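Local atomic coordinates of cell division control protein 4 (Saccharomyces cerevisiae, PDB entry 3V7D), a protein that recognises phosphorylated target proteins such as the CDK inhibitor SIC1 as the substrate-binding F-box subunit of an SCF ubiquitin ligase. Residues 13-18 with 46-51; 197-202 with 233-238. The protein carries 1 engineered substitution. All coordinates share one frame; numbering follows the deposited sequence.

Contact 1 of 2, residues 13-18 with 46-51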
ATOM      1  N   ASP B  13      21.435   5.549  32.188  1.00 45.12           N
ATOM      2  CA  ASP B  13      20.946   4.819  31.036  1.00 42.07           C
ATOM      3  C   ASP B  13      19.439   4.628  31.192  1.00 41.29           C
ATOM      4  O   ASP B  13      18.978   3.592  31.673  1.00 42.43           O
ATOM      5  CB  ASP B  13      21.656   3.475  30.924  1.00 39.28           C
ATOM      6  CG  ASP B  13      21.377   2.777  29.615  1.00 41.62           C
ATOM      7  OD1 ASP B  13      20.460   3.207  28.883  1.00 37.64           O
ATOM      8  OD2 ASP B  13      22.074   1.784  29.322  1.00 49.23           O
ATOM      9  N   LEU B  14      18.681   5.642  30.780  1.00 39.93           N
ATOM     10  CA  LEU B  14      17.228   5.641  30.928  1.00 42.40           C
ATOM     11  C   LEU B  14      16.552   4.502  30.165  1.00 42.09           C
ATOM     12  O   LEU B  14      15.569   3.937  30.634  1.00 43.55           O
ATOM     13  CB  LEU B  14      16.644   6.981  30.474  1.00 45.22           C
ATOM     14  CG  LEU B  14      17.123   8.246  31.191  1.00 48.03           C
ATOM     15  CD1 LEU B  14      16.284   9.433  30.768  1.00 52.58           C
ATOM     16  CD2 LEU B  14      17.077   8.070  32.698  1.00 47.33           C
ATOM     17  N   ILE B  15      17.077   4.173  28.989  1.00 42.50           N
ATOM     18  CA  ILE B  15      16.475   3.143  28.144  1.00 37.25           C
ATOM     19  C   ILE B  15      16.580   1.771  28.800  1.00 37.31           C
ATOM     20  O   ILE B  15      15.631   0.988  28.786  1.00 42.28           O
ATOM     21  CB  ILE B  15      17.111   3.134  26.732  1.00 41.30           C
ATOM     22  CG1 ILE B  15      16.677   4.380  25.950  1.00 44.70           C
ATOM     23  CG2 ILE B  15      16.762   1.852  25.963  1.00 37.76           C
ATOM     24  CD1 ILE B  15      15.182   4.504  25.756  1.00 45.96           C
ATOM     25  N   THR B  16      17.734   1.490  29.393  1.00 39.80           N
ATOM     26  CA  THR B  16      17.935   0.237  30.108  1.00 42.58           C
ATOM     27  C   THR B  16      17.155   0.213  31.422  1.00 39.91           C
ATOM     28  O   THR B  16      16.515  -0.786  31.755  1.00 39.38           O
ATOM     29  CB  THR B  16      19.431  -0.004  30.391  1.00 45.45           C
ATOM     30  OG1 THR B  16      20.108  -0.281  29.160  1.00 47.75           O
ATOM     31  CG2 THR B  16      19.622  -1.174  31.340  1.00 45.83           C
ATOM     32  N   SER B  17      17.199   1.323  32.152  1.00 41.17           N
ATOM     33  CA  SER B  17      16.612   1.403  33.490  1.00 42.54           C
ATOM     34  C   SER B  17      15.088   1.341  33.502  1.00 43.43           C
ATOM     35  O   SER B  17      14.501   0.644  34.326  1.00 42.55           O
ATOM     36  CB  SER B  17      17.082   2.671  34.204  1.00 42.32           C
ATOM     37  OG  SER B  17      18.484   2.653  34.399  1.00 46.74           O
ATOM     38  N   LEU B  18      14.453   2.072  32.590  1.00 42.91           N
ATOM     39  CA  LEU B  18      12.994   2.132  32.536  1.00 41.59           C
ATOM     40  C   LEU B  18      12.383   0.774  32.200  1.00 37.82           C
ATOM     41  O   LEU B  18      13.048  -0.075  31.609  1.00 37.99           O
ATOM     42  CB  LEU B  18      12.546   3.178  31.513  1.00 39.46           C
ATOM     43  CG  LEU B  18      12.727   4.637  31.926  1.00 42.38           C
ATOM     44  CD1 LEU B  18      12.558   5.552  30.720  1.00 43.22           C
ATOM     45  CD2 LEU B  18      11.741   4.997  33.024  1.00 40.05           C
ATOM     46  N   ASN B  46      20.412  -2.821  21.833  1.00 37.17           N
ATOM     47  CA  ASN B  46      20.224  -3.656  20.653  1.00 38.46           C
ATOM     48  C   ASN B  46      19.156  -4.706  20.923  1.00 36.34           C
ATOM     49  O   ASN B  46      18.262  -4.927  20.102  1.00 39.88           O
ATOM     50  CB  ASN B  46      21.543  -4.327  20.265  1.00 38.51           C
ATOM     51  CG  ASN B  46      21.468  -5.036  18.924  1.00 45.49           C
ATOM     52  OD1 ASN B  46      21.115  -6.217  18.846  1.00 46.04           O
ATOM     53  ND2 ASN B  46      21.814  -4.321  17.859  1.00 40.63           N
ATOM     54  N   LYS B  47      19.243  -5.330  22.094  1.00 34.30           N
ATOM     55  CA  LYS B  47      18.300  -6.374  22.479  1.00 43.06           C
ATOM     56  C   LYS B  47      16.888  -5.808  22.632  1.00 42.12           C
ATOM     57  O   LYS B  47      15.922  -6.386  22.133  1.00 38.78           O
ATOM     58  CB  LYS B  47      18.753  -7.044  23.778  1.00 51.81           C
ATOM     59  CG  LYS B  47      18.006  -8.328  24.115  1.00 65.16           C
ATOM     60  CD  LYS B  47      18.351  -8.822  25.517  1.00 75.15           C
ATOM     61  CE  LYS B  47      19.781  -9.334  25.605  1.00 82.58           C
ATOM     62  NZ  LYS B  47      19.952 -10.653  24.933  1.00 85.44           N
ATOM     63  N   ILE B  48      16.782  -4.671  23.315  1.00 39.95           N
ATOM     64  CA  ILE B  48      15.493  -4.027  23.561  1.00 38.23           C
ATOM     65  C   ILE B  48      14.750  -3.674  22.265  1.00 42.57           C
ATOM     66  O   ILE B  48      13.554  -3.938  22.132  1.00 44.10           O
ATOM     67  CB  ILE B  48      15.670  -2.755  24.426  1.00 38.34           C
ATOM     68  CG1 ILE B  48      16.007  -3.136  25.869  1.00 39.43           C
ATOM     69  CG2 ILE B  48      14.419  -1.896  24.388  1.00 34.40           C
ATOM     70  CD1 ILE B  48      16.291  -1.946  26.759  1.00 40.33           C
ATOM     71  N   ILE B  49      15.462  -3.083  21.312  1.00 39.15           N
ATOM     72  CA  ILE B  49      14.859  -2.671  20.047  1.00 37.28           C
ATOM     73  C   ILE B  49      14.406  -3.858  19.192  1.00 40.52           C
ATOM     74  O   ILE B  49      13.308  -3.855  18.633  1.00 47.76           O
ATOM     75  CB  ILE B  49      15.827  -1.789  19.238  1.00 38.59           C
ATOM     76  CG1 ILE B  49      16.072  -0.469  19.974  1.00 41.24           C
ATOM     77  CG2 ILE B  49      15.286  -1.542  17.836  1.00 28.69           C
ATOM     78  CD1 ILE B  49      17.206   0.345  19.408  1.00 44.65           C
ATOM     79  N   ARG B  50      15.245  -4.882  19.106  1.00 39.65           N
ATOM     80  CA  ARG B  50      14.940  -6.043  18.277  1.00 45.53           C
ATOM     81  C   ARG B  50      13.918  -6.968  18.933  1.00 45.11           C
ATOM     82  O   ARG B  50      13.623  -8.044  18.424  1.00 40.50           O
ATOM     83  CB  ARG B  50      16.224  -6.803  17.942  1.00 40.24           C
ATOM     84  CG  ARG B  50      17.214  -5.962  17.150  1.00 41.17           C
ATOM     85  CD  ARG B  50      18.565  -6.636  17.052  1.00 41.17           C
ATOM     86  NE  ARG B  50      18.485  -7.922  16.372  1.00 42.28           N
ATOM     87  CZ  ARG B  50      19.461  -8.824  16.371  1.00 47.81           C
ATOM     88  NH1 ARG B  50      20.592  -8.581  17.022  1.00 40.69           N
ATOM     89  NH2 ARG B  50      19.303  -9.973  15.726  1.00 50.10           N
ATOM     90  N   LYS B  51      13.369  -6.526  20.056  1.00 41.99           N
ATOM     91  CA  LYS B  51      12.423  -7.317  20.823  1.00 42.51           C
ATOM     92  C   LYS B  51      10.993  -7.056  20.360  1.00 40.67           C
ATOM     93  O   LYS B  51      10.156  -7.956  20.364  1.00 37.05           O
ATOM     94  CB  LYS B  51      12.551  -6.948  22.299  1.00 46.05           C
ATOM     95  CG  LYS B  51      12.577  -8.099  23.276  1.00 58.39           C
ATOM     96  CD  LYS B  51      12.749  -7.534  24.687  1.00 68.07           C
ATOM     97  CE  LYS B  51      12.781  -8.612  25.756  1.00 72.97           C
ATOM     98  NZ  LYS B  51      14.082  -9.335  25.790  1.00 72.84           N
TER
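Ile48 reaches across to the short helix 14-17 with one methyl group, and almost all of the contact hangs on it. With CG1 anti to the carbonyl carbon and CD1 carried on in an extended chain (chi2 176°), CD1 stands out from helix 43-49. It settles 3.6 Å from Ile15 O and 3.9 Å from Ile15 CG2, the branch methyl, as the two isoleucine side chains cross obliquely. Thr16 supplies the margin of the patch through its backbone, its CA lying 4.3 Å from Ile48 CD1, while its hydroxyl is turned back to the N-cap, Asp13. No hydrogen bond joins the segments: Ile15 O, beside which the methyl rests, takes a hydrogen bond from Ser23 OG instead. Ile15 also packs on Ile26 and Phe27 of helix 20-27 and on Trp45, so Ile48 adds one more apolar neighbour to an already buried residue.

The start of helix 14-17 is fixed by Asp13 at the N-cap. Its OD1 accepts from Thr16 N at 3.3 Å with an N-H...O angle of 164°, and its OD2 from Thr16 OG1 at 2.9 Å; both donors sit above the carboxylate plane. Trp45 NE1 also donates to Asp13 OD1, tying the cap to helix 43-49. Just past the C-terminal end of that helix, Arg50 NH1 donates to Asn46 OD1 at 3.0 Å, within the planes of both the guanidinium and the amide carbonyl, and Arg50 NH2 forms a salt bridge with Asp89. A chain of another protein packs on Asp13, Leu14, Ser17 and Arg50. The Ile15-Ile48 contact packs the short first helix against helix 43-49, and both segments lie within the F-box, the helical module through which F-box proteins bind Skp1.

Contact 2 of 2, residues 197-202 with 233-238. Unlike the reference sequence in segment 197-202: Glu200 (reference Lys).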
ATOM      1  N   HIS B 197      -5.582 -24.760 -22.524  1.00 60.26           N
ATOM      2  CA  HIS B 197      -7.022 -24.787 -22.772  1.00 61.30           C
ATOM      3  C   HIS B 197      -7.466 -23.660 -23.701  1.00 60.62           C
ATOM      4  O   HIS B 197      -7.011 -22.522 -23.575  1.00 59.74           O
ATOM      5  CB  HIS B 197      -7.802 -24.684 -21.453  1.00 60.68           C
ATOM      6  CG  HIS B 197      -7.462 -25.751 -20.458  1.00 65.95           C
ATOM      7  ND1 HIS B 197      -6.294 -25.741 -19.724  1.00 66.38           N
ATOM      8  CD2 HIS B 197      -8.140 -26.857 -20.068  1.00 68.85           C
ATOM      9  CE1 HIS B 197      -6.264 -26.798 -18.932  1.00 66.33           C
ATOM     10  NE2 HIS B 197      -7.374 -27.489 -19.120  1.00 69.63           N
ATOM     11  N   VAL B 198      -8.358 -23.983 -24.631  1.00 58.71           N
ATOM     12  CA  VAL B 198      -9.015 -22.970 -25.447  1.00 55.79           C
ATOM     13  C   VAL B 198     -10.525 -23.045 -25.239  1.00 63.18           C
ATOM     14  O   VAL B 198     -11.164 -24.015 -25.647  1.00 71.03           O
ATOM     15  CB  VAL B 198      -8.704 -23.145 -26.942  1.00 59.72           C
ATOM     16  CG1 VAL B 198      -9.405 -22.068 -27.756  1.00 57.73           C
ATOM     17  CG2 VAL B 198      -7.203 -23.113 -27.184  1.00 62.70           C
ATOM     18  N   PHE B 199     -11.089 -22.026 -24.596  1.00 60.37           N
ATOM     19  CA  PHE B 199     -12.524 -21.993 -24.323  1.00 61.80           C
ATOM     20  C   PHE B 199     -13.268 -21.135 -25.341  1.00 63.91           C
ATOM     21  O   PHE B 199     -13.062 -19.922 -25.417  1.00 62.52           O
ATOM     22  CB  PHE B 199     -12.805 -21.459 -22.915  1.00 61.40           C
ATOM     23  CG  PHE B 199     -12.246 -22.312 -21.811  1.00 61.20           C
ATOM     24  CD1 PHE B 199     -11.915 -23.639 -22.034  1.00 60.77           C
ATOM     25  CD2 PHE B 199     -12.053 -21.781 -20.544  1.00 59.48           C
ATOM     26  CE1 PHE B 199     -11.401 -24.420 -21.016  1.00 59.98           C
ATOM     27  CE2 PHE B 199     -11.540 -22.555 -19.522  1.00 57.83           C
ATOM     28  CZ  PHE B 199     -11.215 -23.879 -19.758  1.00 59.61           C
ATOM     29  N   GLU B 200     -14.136 -21.768 -26.121  1.00 62.31           N
ATOM     30  CA  GLU B 200     -14.972 -21.037 -27.061  1.00 62.81           C
ATOM     31  C   GLU B 200     -16.363 -20.870 -26.464  1.00 62.67           C
ATOM     32  O   GLU B 200     -16.736 -21.586 -25.534  1.00 64.98           O
ATOM     33  CB  GLU B 200     -15.032 -21.755 -28.414  1.00 69.09           C
ATOM     34  CG  GLU B 200     -13.668 -21.922 -29.078  1.00 69.97           C
ATOM     35  CD  GLU B 200     -13.751 -22.497 -30.482  1.00 80.14           C
ATOM     36  OE1 GLU B 200     -14.860 -22.522 -31.057  1.00 85.79           O
ATOM     37  OE2 GLU B 200     -12.704 -22.926 -31.013  1.00 83.19           O
ATOM     38  N   GLY B 201     -17.123 -19.916 -26.987  1.00 62.81           N
ATOM     39  CA  GLY B 201     -18.452 -19.651 -26.471  1.00 66.79           C
ATOM     40  C   GLY B 201     -18.907 -18.236 -26.762  1.00 70.90           C
ATOM     41  O   GLY B 201     -20.049 -18.017 -27.170  1.00 72.92           O
ATOM     42  N   HIS B 202     -18.016 -17.272 -26.544  1.00 70.68           N
ATOM     43  CA  HIS B 202     -18.302 -15.880 -26.870  1.00 68.75           C
ATOM     44  C   HIS B 202     -18.571 -15.731 -28.363  1.00 68.56           C
ATOM     45  O   HIS B 202     -17.920 -16.370 -29.189  1.00 66.88           O
ATOM     46  CB  HIS B 202     -17.145 -14.968 -26.452  1.00 64.94           C
ATOM     47  CG  HIS B 202     -17.166 -14.586 -25.004  1.00 56.25           C
ATOM     48  ND1 HIS B 202     -18.193 -13.862 -24.441  1.00 58.37           N
ATOM     49  CD2 HIS B 202     -16.281 -14.822 -24.006  1.00 56.28           C
ATOM     50  CE1 HIS B 202     -17.943 -13.670 -23.159  1.00 58.17           C
ATOM     51  NE2 HIS B 202     -16.789 -14.242 -22.869  1.00 58.82           N
ATOM     52  N   LYS B 233     -14.498 -22.044 -14.695  1.00 58.27           N
ATOM     53  CA  LYS B 233     -13.568 -22.495 -13.669  1.00 61.06           C
ATOM     54  C   LYS B 233     -12.159 -22.533 -14.248  1.00 63.47           C
ATOM     55  O   LYS B 233     -11.967 -22.950 -15.388  1.00 66.75           O
ATOM     56  CB  LYS B 233     -13.962 -23.876 -13.141  1.00 66.08           C
ATOM     57  CG  LYS B 233     -15.250 -23.878 -12.330  1.00 74.08           C
ATOM     58  CD  LYS B 233     -15.563 -25.255 -11.776  1.00 80.56           C
ATOM     59  CE  LYS B 233     -15.913 -26.226 -12.887  1.00 86.60           C
ATOM     60  NZ  LYS B 233     -17.195 -25.868 -13.556  1.00 88.88           N
ATOM     61  N   LEU B 234     -11.181 -22.076 -13.469  1.00 58.93           N
ATOM     62  CA  LEU B 234      -9.779 -22.159 -13.870  1.00 57.63           C
ATOM     63  C   LEU B 234      -9.264 -23.569 -13.606  1.00 60.95           C
ATOM     64  O   LEU B 234      -9.275 -24.031 -12.466  1.00 63.98           O
ATOM     65  CB  LEU B 234      -8.932 -21.144 -13.099  1.00 54.81           C
ATOM     66  CG  LEU B 234      -7.430 -21.134 -13.410  1.00 52.26           C
ATOM     67  CD1 LEU B 234      -7.166 -20.607 -14.814  1.00 46.02           C
ATOM     68  CD2 LEU B 234      -6.662 -20.322 -12.373  1.00 51.18           C
ATOM     69  N   PRO B 235      -8.826 -24.263 -14.666  1.00 65.16           N
ATOM     70  CA  PRO B 235      -8.330 -25.643 -14.574  1.00 72.42           C
ATOM     71  C   PRO B 235      -7.144 -25.791 -13.620  1.00 79.28           C
ATOM     72  O   PRO B 235      -6.276 -24.917 -13.559  1.00 80.24           O
ATOM     73  CB  PRO B 235      -7.900 -25.951 -16.009  1.00 71.62           C
ATOM     74  CG  PRO B 235      -8.746 -25.054 -16.851  1.00 70.87           C
ATOM     75  CD  PRO B 235      -8.882 -23.789 -16.059  1.00 66.31           C
ATOM     76  N   LYS B 236      -7.121 -26.898 -12.884  1.00 85.15           N
ATOM     77  CA  LYS B 236      -6.053 -27.183 -11.929  1.00 90.58           C
ATOM     78  C   LYS B 236      -4.820 -27.776 -12.609  1.00 97.11           C
ATOM     79  O   LYS B 236      -4.900 -28.274 -13.733  1.00 98.67           O
ATOM     80  CB  LYS B 236      -6.557 -28.124 -10.827  1.00 93.16           C
ATOM     81  CG  LYS B 236      -7.896 -28.797 -11.126  1.00 99.12           C
ATOM     82  CD  LYS B 236      -7.763 -29.954 -12.114  1.00101.32           C
ATOM     83  CE  LYS B 236      -9.122 -30.554 -12.452  1.00100.38           C
ATOM     84  NZ  LYS B 236     -10.034 -29.544 -13.061  1.00 98.25           N
ATOM     85  N   GLU B 237      -3.681 -27.718 -11.922  1.00101.09           N
ATOM     86  CA  GLU B 237      -2.424 -28.237 -12.464  1.00107.93           C
ATOM     87  C   GLU B 237      -2.359 -29.765 -12.413  1.00112.41           C
ATOM     88  O   GLU B 237      -3.038 -30.399 -11.604  1.00112.67           O
ATOM     89  CB  GLU B 237      -1.221 -27.625 -11.736  1.00111.43           C
ATOM     90  CG  GLU B 237      -1.063 -26.121 -11.925  1.00113.17           C
ATOM     91  CD  GLU B 237      -1.635 -25.316 -10.770  1.00117.30           C
ATOM     92  OE1 GLU B 237      -2.173 -25.926  -9.821  1.00120.00           O
ATOM     93  OE2 GLU B 237      -1.544 -24.071 -10.810  1.00117.73           O
ATOM     94  N   SER B 238      -1.528 -30.347 -13.274  1.00115.81           N
ATOM     95  CA  SER B 238      -1.468 -31.800 -13.430  1.00120.19           C
ATOM     96  C   SER B 238      -0.300 -32.452 -12.686  1.00118.52           C
ATOM     97  O   SER B 238       0.663 -31.784 -12.307  1.00114.83           O
ATOM     98  CB  SER B 238      -1.416 -32.172 -14.915  1.00122.71           C
ATOM     99  OG  SER B 238      -0.317 -31.554 -15.564  1.00121.20           O
TER
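His197 and Phe199 both hold CG anti to the carbonyl carbon (chi1 -57° and -63°), which sends their rings from strand 194-199 toward Pro235. This is packing between neighbouring blades of the WD40 beta-propeller: strand 194-199 belongs to the sheet that begins with strand 165-170 and is extended by the parallel strand 251-253, and Pro235 follows strand 229-233 of the next.

The two rings receive the proline differently. On one face of the His197 imidazole the pyrrolidine stands by its CB-CG edge, Pro235 CG lying 3.6 Å from the ring centroid and only 8° off its normal, a CH-pi contact. Pro235 CB is shifted toward the outer part of the same ring, 3.5 Å from His197 CE1. Phe199 instead offers its edge, with CZ 4.0 Å from Pro235 CG near the phenyl plane. The same proline carbon therefore touches a face and an edge. An alanine in place of His197 would take away the flat surface under Pro235 and would probably open a gap between the blades, leaving Pro235 CG, of these two rings, only the edge of Phe199 to pack on.

Tyr261, just before strand 262-266, meets the His197 ring nearly at right angles, and Trp232 of strand 229-233 meets Phe199 closer to parallel. Lys233 turns its amine to Pro260 O and contributes through its backbone: Lys233 O lies 4.2 Å from Phe199 CE2.

The two contacts belong to the two working parts of this chain and do not touch: their centres are 57 Å apart and their nearest atoms about 37 Å. Contact 1 joins helices of the F-box, its centre about 41 Å from the centre of the chain and against another protein of the assembly; contact 2 is buried between propeller blades, its centre about 24 Å from that of the chain, where no other chain reaches. Along the sequence contact 1 closes before contact 2 opens, and helices 53-62, 71-81 and 87-106 precede the first propeller strand. The propeller probably binds the phosphorylated substrate, as in related WD40 F-box proteins; neither contact includes a bound ligand.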